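Local coordinates for protein phage terminase large subunit (Thermus phage P7426, PDB 7KS4) that probably drives viral DNA into empty capsids by ATP hydrolysis in its N-terminal ATPase domain, the part present here, and cuts the genome with a separate nuclease domain, at residues A[22-25]-A[26-29]; A[48-51]-A[52-55]; A[233-236]-A[237-241]; A[244-247]-A[248-252]; A[167-170]-A[171-175]. One frame throughout, in Å; residues are numbered along the deposited sequence.

Contact 1. Residues A[22-25]-A[26-29]; sequences KPHH and VQLA. With SO4 (sulfate ion), chain B.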
loop_
_atom_site.group_PDB
_atom_site.type_symbol
_atom_site.label_atom_id
_atom_site.label_comp_id
_atom_site.label_asym_id
_atom_site.label_seq_id
_atom_site.Cartn_x
_atom_site.Cartn_y
_atom_site.Cartn_z
ATOM N N LYS A 22 14.341 7.447 0.660
ATOM C CA LYS A 22 15.155 7.009 1.793
ATOM C C LYS A 22 14.228 6.504 2.893
ATOM O O LYS A 22 13.858 7.254 3.806
ATOM C CB LYS A 22 16.053 8.139 2.299
ATOM C CG LYS A 22 17.215 8.491 1.350
ATOM C CD LYS A 22 17.009 9.832 0.628
ATOM C CE LYS A 22 18.212 10.202 -0.255
ATOM N NZ LYS A 22 17.831 10.806 -1.582
ATOM N N PRO A 23 13.868 5.227 2.864
ATOM C CA PRO A 23 12.824 4.739 3.773
ATOM C C PRO A 23 13.239 4.769 5.238
ATOM O O PRO A 23 14.420 4.680 5.580
ATOM C CB PRO A 23 12.604 3.298 3.298
ATOM C CG PRO A 23 13.919 2.913 2.707
ATOM C CD PRO A 23 14.448 4.138 2.059
ATOM N N HIS A 24 12.230 4.876 6.105
ATOM C CA HIS A 24 12.383 4.737 7.545
ATOM C C HIS A 24 12.338 3.262 7.943
ATOM O O HIS A 24 12.074 2.380 7.124
ATOM C CB HIS A 24 11.284 5.507 8.275
ATOM C CG HIS A 24 11.229 6.958 7.916
ATOM N ND1 HIS A 24 10.057 7.683 7.920
ATOM C CD2 HIS A 24 12.203 7.819 7.537
ATOM C CE1 HIS A 24 10.310 8.928 7.562
ATOM N NE2 HIS A 24 11.605 9.038 7.324
ATOM N N HIS A 25 12.579 2.996 9.231
ATOM C CA HIS A 25 12.707 1.609 9.667
ATOM C C HIS A 25 11.435 0.819 9.375
ATOM O O HIS A 25 11.505 -0.339 8.950
ATOM C CB HIS A 25 13.072 1.536 11.155
ATOM C CG HIS A 25 12.037 2.104 12.079
ATOM N ND1 HIS A 25 11.802 3.458 12.200
ATOM C CD2 HIS A 25 11.201 1.499 12.958
ATOM C CE1 HIS A 25 10.854 3.660 13.099
ATOM N NE2 HIS A 25 10.472 2.488 13.575
ATOM N N VAL A 26 10.265 1.432 9.565
ATOM C CA VAL A 26 9.018 0.699 9.362
ATOM C C VAL A 26 8.752 0.494 7.879
ATOM O O VAL A 26 8.303 -0.579 7.463
ATOM C CB VAL A 26 7.841 1.416 10.040
ATOM C CG1 VAL A 26 6.590 0.531 9.975
ATOM C CG2 VAL A 26 8.182 1.756 11.477
ATOM N N GLN A 27 8.989 1.525 7.067
ATOM C CA GLN A 27 8.888 1.374 5.620
ATOM C C GLN A 27 9.842 0.300 5.123
ATOM O O GLN A 27 9.467 -0.562 4.319
ATOM C CB GLN A 27 9.185 2.704 4.933
ATOM C CG GLN A 27 8.202 3.799 5.255
ATOM C CD GLN A 27 8.693 5.150 4.798
ATOM O OE1 GLN A 27 9.861 5.498 4.993
ATOM N NE2 GLN A 27 7.813 5.917 4.169
ATOM N N LEU A 28 11.093 0.345 5.588
ATOM C CA LEU A 28 12.066 -0.660 5.181
ATOM C C LEU A 28 11.589 -2.059 5.541
ATOM O O LEU A 28 11.727 -2.991 4.743
ATOM C CB LEU A 28 13.415 -0.365 5.834
ATOM C CG LEU A 28 14.638 -1.091 5.279
ATOM C CD1 LEU A 28 14.794 -0.868 3.782
ATOM C CD2 LEU A 28 15.875 -0.608 6.024
ATOM N N ALA A 29 11.020 -2.232 6.735
ATOM C CA ALA A 29 10.527 -3.550 7.119
ATOM C C ALA A 29 9.450 -4.034 6.155
ATOM O O ALA A 29 9.444 -5.205 5.758
ATOM C CB ALA A 29 9.993 -3.521 8.548
HETATM S S SO4 B . 14.414 5.887 11.340
HETATM O O1 SO4 B . 13.016 5.478 11.442
HETATM O O2 SO4 B . 14.509 7.046 10.461
HETATM O O3 SO4 B . 14.926 6.231 12.664
HETATM O O4 SO4 B . 15.204 4.785 10.798
#

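Contact 2. Residues A[48-51]-A[52-55]; sequences KSEA and ASVE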
loop_
_atom_site.group_PDB
_atom_site.type_symbol
_atom_site.label_atom_id
_atom_site.label_comp_id
_atom_site.label_asym_id
_atom_site.label_seq_id
_atom_site.Cartn_x
_atom_site.Cartn_y
_atom_site.Cartn_z
ATOM N N LYS A 48 2.930 5.464 5.318
ATOM C CA LYS A 48 2.154 4.436 4.630
ATOM C C LYS A 48 2.040 4.730 3.135
ATOM O O LYS A 48 2.305 3.862 2.295
ATOM C CB LYS A 48 0.770 4.350 5.282
ATOM C CG LYS A 48 0.761 3.721 6.703
ATOM C CD LYS A 48 -0.615 3.694 7.428
ATOM C CE LYS A 48 -1.348 5.021 7.463
ATOM N NZ LYS A 48 -0.662 6.008 8.329
ATOM N N SER A 49 1.654 5.960 2.788
ATOM C CA SER A 49 1.400 6.319 1.392
ATOM C C SER A 49 2.666 6.221 0.558
ATOM O O SER A 49 2.644 5.718 -0.573
ATOM C CB SER A 49 0.847 7.742 1.291
ATOM O OG SER A 49 -0.528 7.822 1.609
ATOM N N GLU A 50 3.773 6.747 1.084
ATOM C CA GLU A 50 5.015 6.764 0.326
ATOM C C GLU A 50 5.499 5.348 0.051
ATOM O O GLU A 50 5.886 5.018 -1.078
ATOM C CB GLU A 50 6.086 7.557 1.080
ATOM C CG GLU A 50 7.243 7.992 0.204
ATOM C CD GLU A 50 6.845 9.073 -0.780
ATOM O OE1 GLU A 50 5.715 9.594 -0.666
ATOM O OE2 GLU A 50 7.661 9.399 -1.666
ATOM N N ALA A 51 5.500 4.502 1.084
ATOM C CA ALA A 51 5.979 3.134 0.928
ATOM C C ALA A 51 5.130 2.368 -0.075
ATOM O O ALA A 51 5.658 1.621 -0.909
ATOM C CB ALA A 51 5.978 2.426 2.280
ATOM N N ALA A 52 3.810 2.537 -0.012
ATOM C CA ALA A 52 2.951 1.862 -0.975
ATOM C C ALA A 52 3.241 2.341 -2.393
ATOM O O ALA A 52 3.251 1.542 -3.333
ATOM C CB ALA A 52 1.484 2.088 -0.621
ATOM N N SER A 53 3.460 3.645 -2.571
ATOM C CA SER A 53 3.723 4.162 -3.911
ATOM C C SER A 53 5.016 3.585 -4.467
ATOM O O SER A 53 5.087 3.227 -5.651
ATOM C CB SER A 53 3.764 5.693 -3.891
ATOM O OG SER A 53 4.986 6.187 -3.356
ATOM N N VAL A 54 6.042 3.452 -3.622
ATOM C CA VAL A 54 7.304 2.869 -4.072
ATOM C C VAL A 54 7.100 1.434 -4.529
ATOM O O VAL A 54 7.687 0.999 -5.528
ATOM C CB VAL A 54 8.359 2.958 -2.956
ATOM C CG1 VAL A 54 9.628 2.187 -3.339
ATOM C CG2 VAL A 54 8.691 4.423 -2.685
ATOM N N GLU A 55 6.293 0.666 -3.790
ATOM C CA GLU A 55 6.017 -0.716 -4.184
ATOM C C GLU A 55 5.385 -0.776 -5.567
ATOM O O GLU A 55 5.771 -1.601 -6.404
ATOM C CB GLU A 55 5.104 -1.385 -3.151
ATOM C CG GLU A 55 5.762 -1.618 -1.793
ATOM C CD GLU A 55 6.607 -2.876 -1.753
ATOM O OE1 GLU A 55 6.332 -3.811 -2.533
ATOM O OE2 GLU A 55 7.559 -2.928 -0.945
#

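Contact 3. Residues A[233-236]-A[237-241]; sequences RREW and YMERR. With SO4 (sulfate ion), chain H.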
loop_
_atom_site.group_PDB
_atom_site.type_symbol
_atom_site.label_atom_id
_atom_site.label_comp_id
_atom_site.label_asym_id
_atom_site.label_seq_id
_atom_site.Cartn_x
_atom_site.Cartn_y
_atom_site.Cartn_z
ATOM N N ARG A 233 7.999 14.122 17.975
ATOM C CA ARG A 233 6.637 14.639 18.005
ATOM C C ARG A 233 5.796 14.008 19.101
ATOM O O ARG A 233 4.613 14.343 19.227
ATOM C CB ARG A 233 5.947 14.400 16.659
ATOM C CG ARG A 233 6.595 15.102 15.484
ATOM C CD ARG A 233 5.883 14.760 14.176
ATOM N NE ARG A 233 6.625 15.220 13.006
ATOM C CZ ARG A 233 6.362 14.851 11.756
ATOM N NH1 ARG A 233 5.371 14.010 11.500
ATOM N NH2 ARG A 233 7.096 15.319 10.757
ATOM N N ARG A 234 6.360 13.081 19.875
ATOM C CA ARG A 234 5.557 12.360 20.857
ATOM C C ARG A 234 4.854 13.326 21.802
ATOM O O ARG A 234 3.654 13.191 22.064
ATOM C CB ARG A 234 6.431 11.383 21.644
ATOM C CG ARG A 234 5.626 10.443 22.518
ATOM C CD ARG A 234 6.503 9.507 23.337
ATOM N NE ARG A 234 5.718 8.399 23.871
ATOM C CZ ARG A 234 4.962 8.466 24.962
ATOM N NH1 ARG A 234 4.879 9.593 25.666
ATOM N NH2 ARG A 234 4.281 7.396 25.355
ATOM N N GLU A 235 5.587 14.309 22.333
ATOM C CA GLU A 235 4.972 15.219 23.296
ATOM C C GLU A 235 3.847 16.019 22.648
ATOM O O GLU A 235 2.787 16.217 23.256
ATOM C CB GLU A 235 6.018 16.153 23.905
ATOM C CG GLU A 235 5.456 17.100 24.980
ATOM C CD GLU A 235 4.914 16.387 26.223
ATOM O OE1 GLU A 235 5.325 15.242 26.496
ATOM O OE2 GLU A 235 4.077 16.984 26.943
ATOM N N TRP A 236 4.040 16.467 21.407
ATOM C CA TRP A 236 2.968 17.183 20.726
ATOM C C TRP A 236 1.733 16.298 20.574
ATOM O O TRP A 236 0.611 16.737 20.851
ATOM C CB TRP A 236 3.440 17.694 19.366
ATOM C CG TRP A 236 2.345 18.376 18.605
ATOM C CD1 TRP A 236 1.879 19.650 18.795
ATOM C CD2 TRP A 236 1.561 17.818 17.546
ATOM N NE1 TRP A 236 0.856 19.917 17.914
ATOM C CE2 TRP A 236 0.643 18.810 17.137
ATOM C CE3 TRP A 236 1.547 16.578 16.900
ATOM C CZ2 TRP A 236 -0.272 18.599 16.108
ATOM C CZ3 TRP A 236 0.631 16.371 15.882
ATOM C CH2 TRP A 236 -0.258 17.379 15.491
ATOM N N TYR A 237 1.917 15.040 20.149
ATOM C CA TYR A 237 0.789 14.111 20.064
ATOM C C TYR A 237 0.078 13.988 21.405
ATOM O O TYR A 237 -1.155 14.047 21.478
ATOM C CB TYR A 237 1.255 12.721 19.619
ATOM C CG TYR A 237 1.783 12.627 18.215
ATOM C CD1 TYR A 237 1.081 13.156 17.147
ATOM C CD2 TYR A 237 2.993 11.995 17.957
ATOM C CE1 TYR A 237 1.576 13.062 15.853
ATOM C CE2 TYR A 237 3.492 11.900 16.675
ATOM C CZ TYR A 237 2.783 12.433 15.631
ATOM O OH TYR A 237 3.283 12.332 14.351
ATOM N N MET A 238 0.844 13.785 22.476
ATOM C CA MET A 238 0.240 13.601 23.789
ATOM C C MET A 238 -0.534 14.842 24.215
ATOM O O MET A 238 -1.609 14.739 24.817
ATOM C CB MET A 238 1.323 13.255 24.816
ATOM C CG MET A 238 1.997 11.897 24.587
ATOM S SD MET A 238 0.790 10.543 24.569
ATOM C CE MET A 238 1.811 9.104 24.259
ATOM N N GLU A 239 -0.013 16.027 23.896
ATOM C CA GLU A 239 -0.649 17.258 24.345
ATOM C C GLU A 239 -1.908 17.581 23.546
ATOM O O GLU A 239 -2.721 18.396 24.000
ATOM C CB GLU A 239 0.364 18.404 24.285
ATOM C CG GLU A 239 1.481 18.233 25.306
ATOM C CD GLU A 239 2.459 19.397 25.357
ATOM O OE1 GLU A 239 2.154 20.476 24.794
ATOM O OE2 GLU A 239 3.531 19.225 25.975
ATOM N N ARG A 240 -2.106 16.938 22.393
ATOM C CA ARG A 240 -3.372 17.066 21.676
ATOM C C ARG A 240 -4.528 16.389 22.396
ATOM O O ARG A 240 -5.686 16.670 22.078
ATOM C CB ARG A 240 -3.281 16.461 20.278
ATOM C CG ARG A 240 -2.318 17.137 19.352
ATOM C CD ARG A 240 -2.583 16.717 17.913
ATOM N NE ARG A 240 -3.826 17.280 17.382
ATOM C CZ ARG A 240 -4.176 17.275 16.097
ATOM N NH1 ARG A 240 -3.378 16.739 15.186
ATOM N NH2 ARG A 240 -5.332 17.809 15.720
ATOM N N ARG A 241 -4.253 15.486 23.333
ATOM C CA ARG A 241 -5.348 14.816 24.024
ATOM C C ARG A 241 -6.235 15.788 24.790
ATOM O O ARG A 241 -7.331 15.394 25.208
ATOM C CB ARG A 241 -4.791 13.750 24.965
ATOM C CG ARG A 241 -4.086 12.618 24.228
ATOM C CD ARG A 241 -3.506 11.604 25.191
ATOM N NE ARG A 241 -2.425 12.169 25.996
ATOM C CZ ARG A 241 -1.816 11.526 26.992
ATOM N NH1 ARG A 241 -2.175 10.288 27.306
ATOM N NH2 ARG A 241 -0.844 12.117 27.671
HETATM S S SO4 H . -4.757 16.499 11.649
HETATM O O1 SO4 H . -4.780 17.799 12.316
HETATM O O2 SO4 H . -3.899 16.571 10.471
HETATM O O3 SO4 H . -6.116 16.149 11.245
HETATM O O4 SO4 H . -4.233 15.475 12.551
#

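Contact 4. Residues A[244-247]-A[248-252]; sequences IPDL and EFRQE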
loop_
_atom_site.group_PDB
_atom_site.type_symbol
_atom_site.label_atom_id
_atom_site.label_comp_id
_atom_site.label_asym_id
_atom_site.label_seq_id
_atom_site.Cartn_x
_atom_site.Cartn_y
_atom_site.Cartn_z
ATOM N N ILE A 244 -8.710 16.288 21.675
ATOM C CA ILE A 244 -9.019 15.165 20.794
ATOM C C ILE A 244 -9.618 14.055 21.645
ATOM O O ILE A 244 -9.031 13.700 22.675
ATOM C CB ILE A 244 -7.763 14.669 20.046
ATOM C CG1 ILE A 244 -7.416 15.652 18.923
ATOM C CG2 ILE A 244 -7.958 13.255 19.506
ATOM C CD1 ILE A 244 -6.208 15.270 18.092
ATOM N N PRO A 245 -10.763 13.477 21.265
ATOM C CA PRO A 245 -11.323 12.378 22.062
ATOM C C PRO A 245 -10.305 11.262 22.249
ATOM O O PRO A 245 -9.453 11.020 21.393
ATOM C CB PRO A 245 -12.531 11.908 21.239
ATOM C CG PRO A 245 -12.350 12.490 19.880
ATOM C CD PRO A 245 -11.573 13.751 20.064
ATOM N N ASP A 246 -10.409 10.569 23.384
ATOM C CA ASP A 246 -9.424 9.539 23.703
ATOM C C ASP A 246 -9.387 8.445 22.642
ATOM O O ASP A 246 -8.306 7.965 22.280
ATOM C CB ASP A 246 -9.713 8.926 25.069
ATOM C CG ASP A 246 -8.595 8.014 25.540
ATOM O OD1 ASP A 246 -7.412 8.376 25.365
ATOM O OD2 ASP A 246 -8.893 6.925 26.073
ATOM N N LEU A 247 -10.550 8.016 22.144
ATOM C CA LEU A 247 -10.559 6.933 21.162
ATOM C C LEU A 247 -9.872 7.362 19.874
ATOM O O LEU A 247 -9.083 6.603 19.299
ATOM C CB LEU A 247 -11.987 6.469 20.863
ATOM C CG LEU A 247 -12.072 5.244 19.930
ATOM C CD1 LEU A 247 -13.278 4.378 20.275
ATOM C CD2 LEU A 247 -12.123 5.615 18.439
ATOM N N GLU A 248 -10.191 8.560 19.383
ATOM C CA GLU A 248 -9.541 9.052 18.175
ATOM C C GLU A 248 -8.031 9.089 18.351
ATOM O O GLU A 248 -7.282 8.716 17.439
ATOM C CB GLU A 248 -10.080 10.437 17.813
ATOM C CG GLU A 248 -9.445 11.053 16.573
ATOM C CD GLU A 248 -9.953 12.455 16.292
ATOM O OE1 GLU A 248 -11.117 12.748 16.644
ATOM O OE2 GLU A 248 -9.185 13.265 15.725
ATOM N N PHE A 249 -7.560 9.534 19.520
ATOM C CA PHE A 249 -6.122 9.613 19.753
ATOM C C PHE A 249 -5.489 8.228 19.741
ATOM O O PHE A 249 -4.473 8.003 19.071
ATOM C CB PHE A 249 -5.831 10.313 21.081
ATOM C CG PHE A 249 -4.396 10.213 21.497
ATOM C CD1 PHE A 249 -3.481 11.179 21.117
ATOM C CD2 PHE A 249 -3.953 9.131 22.240
ATOM C CE1 PHE A 249 -2.156 11.073 21.486
ATOM C CE2 PHE A 249 -2.630 9.017 22.602
ATOM C CZ PHE A 249 -1.731 9.989 22.226
ATOM N N ARG A 250 -6.069 7.284 20.489
ATOM C CA ARG A 250 -5.498 5.944 20.558
ATOM C C ARG A 250 -5.475 5.268 19.193
ATOM O O ARG A 250 -4.574 4.463 18.917
ATOM C CB ARG A 250 -6.284 5.092 21.557
ATOM C CG ARG A 250 -6.116 5.508 23.013
ATOM C CD ARG A 250 -6.890 4.586 23.950
ATOM N NE ARG A 250 -6.639 4.919 25.350
ATOM C CZ ARG A 250 -5.632 4.440 26.076
ATOM N NH1 ARG A 250 -4.765 3.585 25.545
ATOM N NH2 ARG A 250 -5.492 4.813 27.342
ATOM N N GLN A 251 -6.461 5.548 18.336
ATOM C CA GLN A 251 -6.501 4.910 17.023
ATOM C C GLN A 251 -5.596 5.609 16.021
ATOM O O GLN A 251 -4.770 4.964 15.366
ATOM C CB GLN A 251 -7.924 4.895 16.470
ATOM C CG GLN A 251 -8.831 3.873 17.083
ATOM C CD GLN A 251 -10.061 3.633 16.229
ATOM O OE1 GLN A 251 -10.428 4.466 15.396
ATOM N NE2 GLN A 251 -10.691 2.487 16.419
ATOM N N GLU A 252 -5.774 6.922 15.854
ATOM C CA GLU A 252 -5.117 7.614 14.750
ATOM C C GLU A 252 -3.627 7.782 14.997
ATOM O O GLU A 252 -2.838 7.747 14.048
ATOM C CB GLU A 252 -5.771 8.974 14.520
ATOM C CG GLU A 252 -7.258 8.905 14.211
ATOM C CD GLU A 252 -7.572 8.016 13.018
ATOM O OE1 GLU A 252 -8.554 7.246 13.101
ATOM O OE2 GLU A 252 -6.835 8.080 12.008
#

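Contact 5. Residues A[167-170]-A[171-175]; sequences AIEP and TLSVR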
loop_
_atom_site.group_PDB
_atom_site.type_symbol
_atom_site.label_atom_id
_atom_site.label_comp_id
_atom_site.label_asym_id
_atom_site.label_seq_id
_atom_site.Cartn_x
_atom_site.Cartn_y
_atom_site.Cartn_z
ATOM N N ALA A 167 -14.383 -8.815 -4.346
ATOM C CA ALA A 167 -13.945 -8.052 -5.508
ATOM C C ALA A 167 -12.433 -7.986 -5.685
ATOM O O ALA A 167 -11.982 -7.616 -6.775
ATOM C CB ALA A 167 -14.497 -6.622 -5.435
ATOM N N ILE A 168 -11.641 -8.327 -4.665
ATOM C CA ILE A 168 -10.188 -8.185 -4.759
ATOM C C ILE A 168 -9.508 -9.541 -4.609
ATOM O O ILE A 168 -8.779 -9.976 -5.505
ATOM C CB ILE A 168 -9.675 -7.180 -3.712
ATOM C CG1 ILE A 168 -10.264 -5.802 -4.000
ATOM C CG2 ILE A 168 -8.148 -7.101 -3.718
ATOM C CD1 ILE A 168 -10.336 -4.932 -2.788
ATOM N N GLU A 169 -9.754 -10.227 -3.496
ATOM C CA GLU A 169 -9.032 -11.469 -3.228
ATOM C C GLU A 169 -9.160 -12.506 -4.338
ATOM O O GLU A 169 -8.149 -13.156 -4.651
ATOM C CB GLU A 169 -9.501 -12.058 -1.894
ATOM C CG GLU A 169 -8.654 -13.230 -1.385
ATOM C CD GLU A 169 -9.047 -14.565 -2.011
ATOM O OE1 GLU A 169 -10.193 -14.684 -2.499
ATOM O OE2 GLU A 169 -8.208 -15.494 -2.021
ATOM N N PRO A 170 -10.329 -12.732 -4.949
ATOM C CA PRO A 170 -10.403 -13.789 -5.972
ATOM C C PRO A 170 -9.464 -13.559 -7.140
ATOM O O PRO A 170 -8.788 -14.497 -7.576
ATOM C CB PRO A 170 -11.879 -13.758 -6.405
ATOM C CG PRO A 170 -12.605 -13.102 -5.259
ATOM C CD PRO A 170 -11.638 -12.098 -4.714
ATOM N N THR A 171 -9.394 -12.329 -7.652
ATOM C CA THR A 171 -8.527 -12.043 -8.791
ATOM C C THR A 171 -7.057 -12.198 -8.421
ATOM O O THR A 171 -6.262 -12.704 -9.219
ATOM C CB THR A 171 -8.796 -10.631 -9.311
ATOM O OG1 THR A 171 -8.347 -9.671 -8.349
ATOM C CG2 THR A 171 -10.282 -10.424 -9.576
ATOM N N LEU A 172 -6.676 -11.760 -7.220
ATOM C CA LEU A 172 -5.294 -11.906 -6.773
ATOM C C LEU A 172 -4.859 -13.361 -6.769
ATOM O O LEU A 172 -3.789 -13.701 -7.279
ATOM C CB LEU A 172 -5.132 -11.336 -5.370
ATOM C CG LEU A 172 -4.672 -9.911 -5.129
ATOM C CD1 LEU A 172 -4.365 -9.837 -3.643
ATOM C CD2 LEU A 172 -3.468 -9.506 -5.965
ATOM N N SER A 173 -5.659 -14.235 -6.154
ATOM C CA SER A 173 -5.261 -15.630 -6.014
ATOM C C SER A 173 -4.970 -16.274 -7.365
ATOM O O SER A 173 -4.198 -17.237 -7.438
ATOM C CB SER A 173 -6.349 -16.406 -5.279
ATOM O OG SER A 173 -6.702 -15.741 -4.081
ATOM N N VAL A 174 -5.568 -15.752 -8.437
ATOM C CA VAL A 174 -5.334 -16.292 -9.776
ATOM C C VAL A 174 -3.849 -16.267 -10.111
ATOM O O VAL A 174 -3.224 -17.312 -10.331
ATOM C CB VAL A 174 -6.145 -15.503 -10.816
ATOM C CG1 VAL A 174 -5.791 -15.938 -12.233
ATOM C CG2 VAL A 174 -7.610 -15.687 -10.562
ATOM N N ARG A 175 -3.275 -15.069 -10.197
ATOM C CA ARG A 175 -1.865 -14.905 -10.509
ATOM C C ARG A 175 -0.982 -14.972 -9.275
ATOM O O ARG A 175 0.188 -14.589 -9.345
ATOM C CB ARG A 175 -1.637 -13.576 -11.233
ATOM C CG ARG A 175 -1.581 -13.707 -12.745
ATOM C CD ARG A 175 -2.013 -12.424 -13.425
ATOM N NE ARG A 175 -1.091 -12.027 -14.482
ATOM C CZ ARG A 175 -1.134 -10.856 -15.111
ATOM N NH1 ARG A 175 -2.053 -9.955 -14.787
ATOM N NH2 ARG A 175 -0.254 -10.581 -16.064
#

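Contact 1. Residues A[22-25]-A[26-29]
His24 and Gln27 illustrate how a side chain in the first turn of a helix can fold back and grip the backbone that leads into it. The Gln27 chain leaves beside its own backbone N (chi1 -63°) and then runs extended, which brings OE1 to 2.7 Å from His24 N in an almost straight bond lying in the amide's carbonyl plane. The same oxygen sits over one face of the His24 imidazole, 3.5 Å from CG of that ring. Since His24 is the N-cap of helix 25-32, this is the side-chain-to-N-cap half of a capping box. Around it Pro23 and Leu28 form a hydrophobic staple, with Pro23 CG 4.0 Å from Leu28 CD1; Phe16 of helix 13-19 packs on both. Gln27 also reads the nucleotide: NE2 bonds N7 of ADP and the carbonyl of Gly47, while Lys22 O takes the adenine N6, a pattern resembling the Q motif of related ATPases. Leu28 N closes the first helical turn on His24 O at 2.7 Å. The His25 ring is placed between its backbone N and carbonyl carbon (chi1 63°), and there Val26 CG2 makes a CH-pi contact over one face, 3.5 Å from the centroid. A sulfate ion, probably from the crystallisation liquor, approaches the ring edge at ND1 and is also weakly bonded by His25 N.

Contact 2. Residues A[48-51]-A[52-55]
Lys48 O receives Ala52 N at 3.1 Å, and the next three carbonyls, of Ser49, Glu50 and Ala51, receive Ser53 N, Val54 N and Glu55 N in the same i to i+4 pattern, so that the eight residues form regular alpha-helix. One of these carbonyls carries a double load. With chi1 at 77°, Ser53 OG folds back over its own main chain and donates to Glu50 O at 2.7 Å, while Val54 N reaches that oxygen at 3.0 Å. The hydroxyl comes in at a C=O...OG angle of 123°, well bent from the line of the carbonyl, whereas the amide stays much closer to it. The two donors together satisfy Glu50 O, and the Ser53 hydroxyl, buried against Val85 and Lys88 of helix 75-92, finds its acceptor there. Val54 CG2 packs against the same carbonyl, 3.3 Å from Glu50 O. Further on, a turn about CB-CG of Glu55 (chi2 -82°) leaves CG 3.4 Å from Ala51 O and sends the carboxylate to His31 and Arg38. Glu50 instead directs its carboxylate to Arg84 and Lys88, each a salt bridge. Ala51 packs on Gln27, and Ala52 on Leu180 and Ile182 of strand 178-183. At the N-terminal end Lys48 NZ pairs with the beta-phosphate of ADP and Ser49 lies at the magnesium site: the P-loop (Walker A motif) of this ASCE ATPase ends in the first turn of the helix.

Contact 3. Residues A[233-236]-A[237-241]
Arg233 and Tyr237 meet along one side of the helix, with Arg233 CB 3.5 Å from Tyr237 CE2. The arginine runs on extended past the phenol, whose OH lies near the guanidinium plane at its edge; the charged end goes to Gln45, which NH1 of Arg233 bonds, and to a cation-pi contact with Trp230. Arg234 starts opposite its backbone N (chi1 -170°), and its extended chain carries the guanidinium beneath the tip of Met238: CE sits over one face, 3.2 Å from Arg234 NH2, while Trp227 makes a cation-pi contact with the same arginine. Glu235 curls round to meet Glu239, the two carboxylates turned 75° apart and the OE2 atoms of Glu235 and Glu239 only 2.5 Å from each other. Oxygens this close suggest that one acid probably holds a proton. Trp236 touches two residues. The Tyr237 ring reaches its edge, with CE1 of Tyr237 3.4 Å from Trp236 CZ3 and the planes inclined at 58°. Over one face lies Arg240, whose CD is 3.6 Å from the centroid of the six-membered ring of Trp236 in a CH-pi contact. From this base Arg240 NH1 bonds O4 of a bound sulfate ion at 3.0 Å. Through Arg233 and its partner Gln45 of the P-loop, helix 234-239 borders the ADP pocket.

Contact 4. Residues A[244-247]-A[248-252]
Asp246 and Arg250 form the salt bridge of this turn, OD2 of Asp246 lying 3.1 Å from Arg250 NE. The acceptor is met on its syn side, though 30° out of the carboxylate plane, while it lies almost exactly in the guanidinium plane; the two groups stand nearly perpendicular. The other end of Arg250 has a second acid, Glu256, on NH1. An apolar contact frames the start of the helix: Pro245 is the N-cap, and Ile244 before it reaches forward with CG2 to Phe249 CB at 4.0 Å, a hydrophobic staple. Two methyls pack instead against polar ends, Ile244 CG2 lying 3.9 Å from Glu248 CD and Leu247 CD2 3.6 Å from Gln251 CD. Backbone bonds complete the turn, the first from Phe249 N to Pro245 O at 3.0 Å. Chemically, an acid in the first turn would probably be favoured by the positive end of the helix dipole, and Arg250, shared between Asp246 and Glu256, ties this turn to the residues that follow the helix.

Contact 5. Residues A[167-170]-A[171-175]
Thr171 and Ile168 supply the first of two side-chain hydroxyl bonds to backbone carbonyls: Thr171 OG1 donates to Ile168 O at 2.9 Å, in the carbonyl plane and on a lone pair. A chi1 of 69° swings the hydroxyl back toward the preceding turn, where that carbonyl lies. Ser173 OG makes the second, to Glu169 O at 3.0 Å, but arrives from above the carbonyl plane, 38° out of it. Each oxygen is also the acceptor of a backbone amide, Leu172 N for Ile168 and Ser173 N at 3.1 Å for Glu169, so both carbonyls hold two donors. The Glu169 chain doubles back along the helix and brings OE2 to 2.6 Å from Ser173 OG. A methyl of Val174, CG2, packs against the backbone carbonyl of Pro170, 3.4 Å from its O. The helix is kinked at Pro170, whose nitrogen has no hydrogen to give to the preceding turn. Within the fold, helix 161-175 is the crossover of a beta-alpha-beta unit between strands 150-153 and 178-183, neighbours in the central sheet. Ile168 and Leu172 pack on Val151, with Ile168 also on Ile71 of strand 67-72, while Arg175 pairs with Asp149 just before strand 150-153.

Every contact joins two adjoining segments, so each closes only a helical turn, and in sequence they run in series without nesting or crossing. Contact 1 opens helix 25-32 after a loop; contact 2, beyond strand 37-42, opens helix 48-62, and the two touch through Gln27 packing on Glu50 and Ala51 beside the ADP. Contact 5 comes next, near the end of helix 161-175, with its centre about 28 Å from that of contact 1 and across the middle of the chain. Contacts 3 and 4 follow strand 219-224 on consecutive helices that pack directly, Phe249 meeting Tyr237, Met238 and Arg241. Together the five contacts sample the nucleotide pocket, a sheet crossover and the last helices of this ATPase-domain construct.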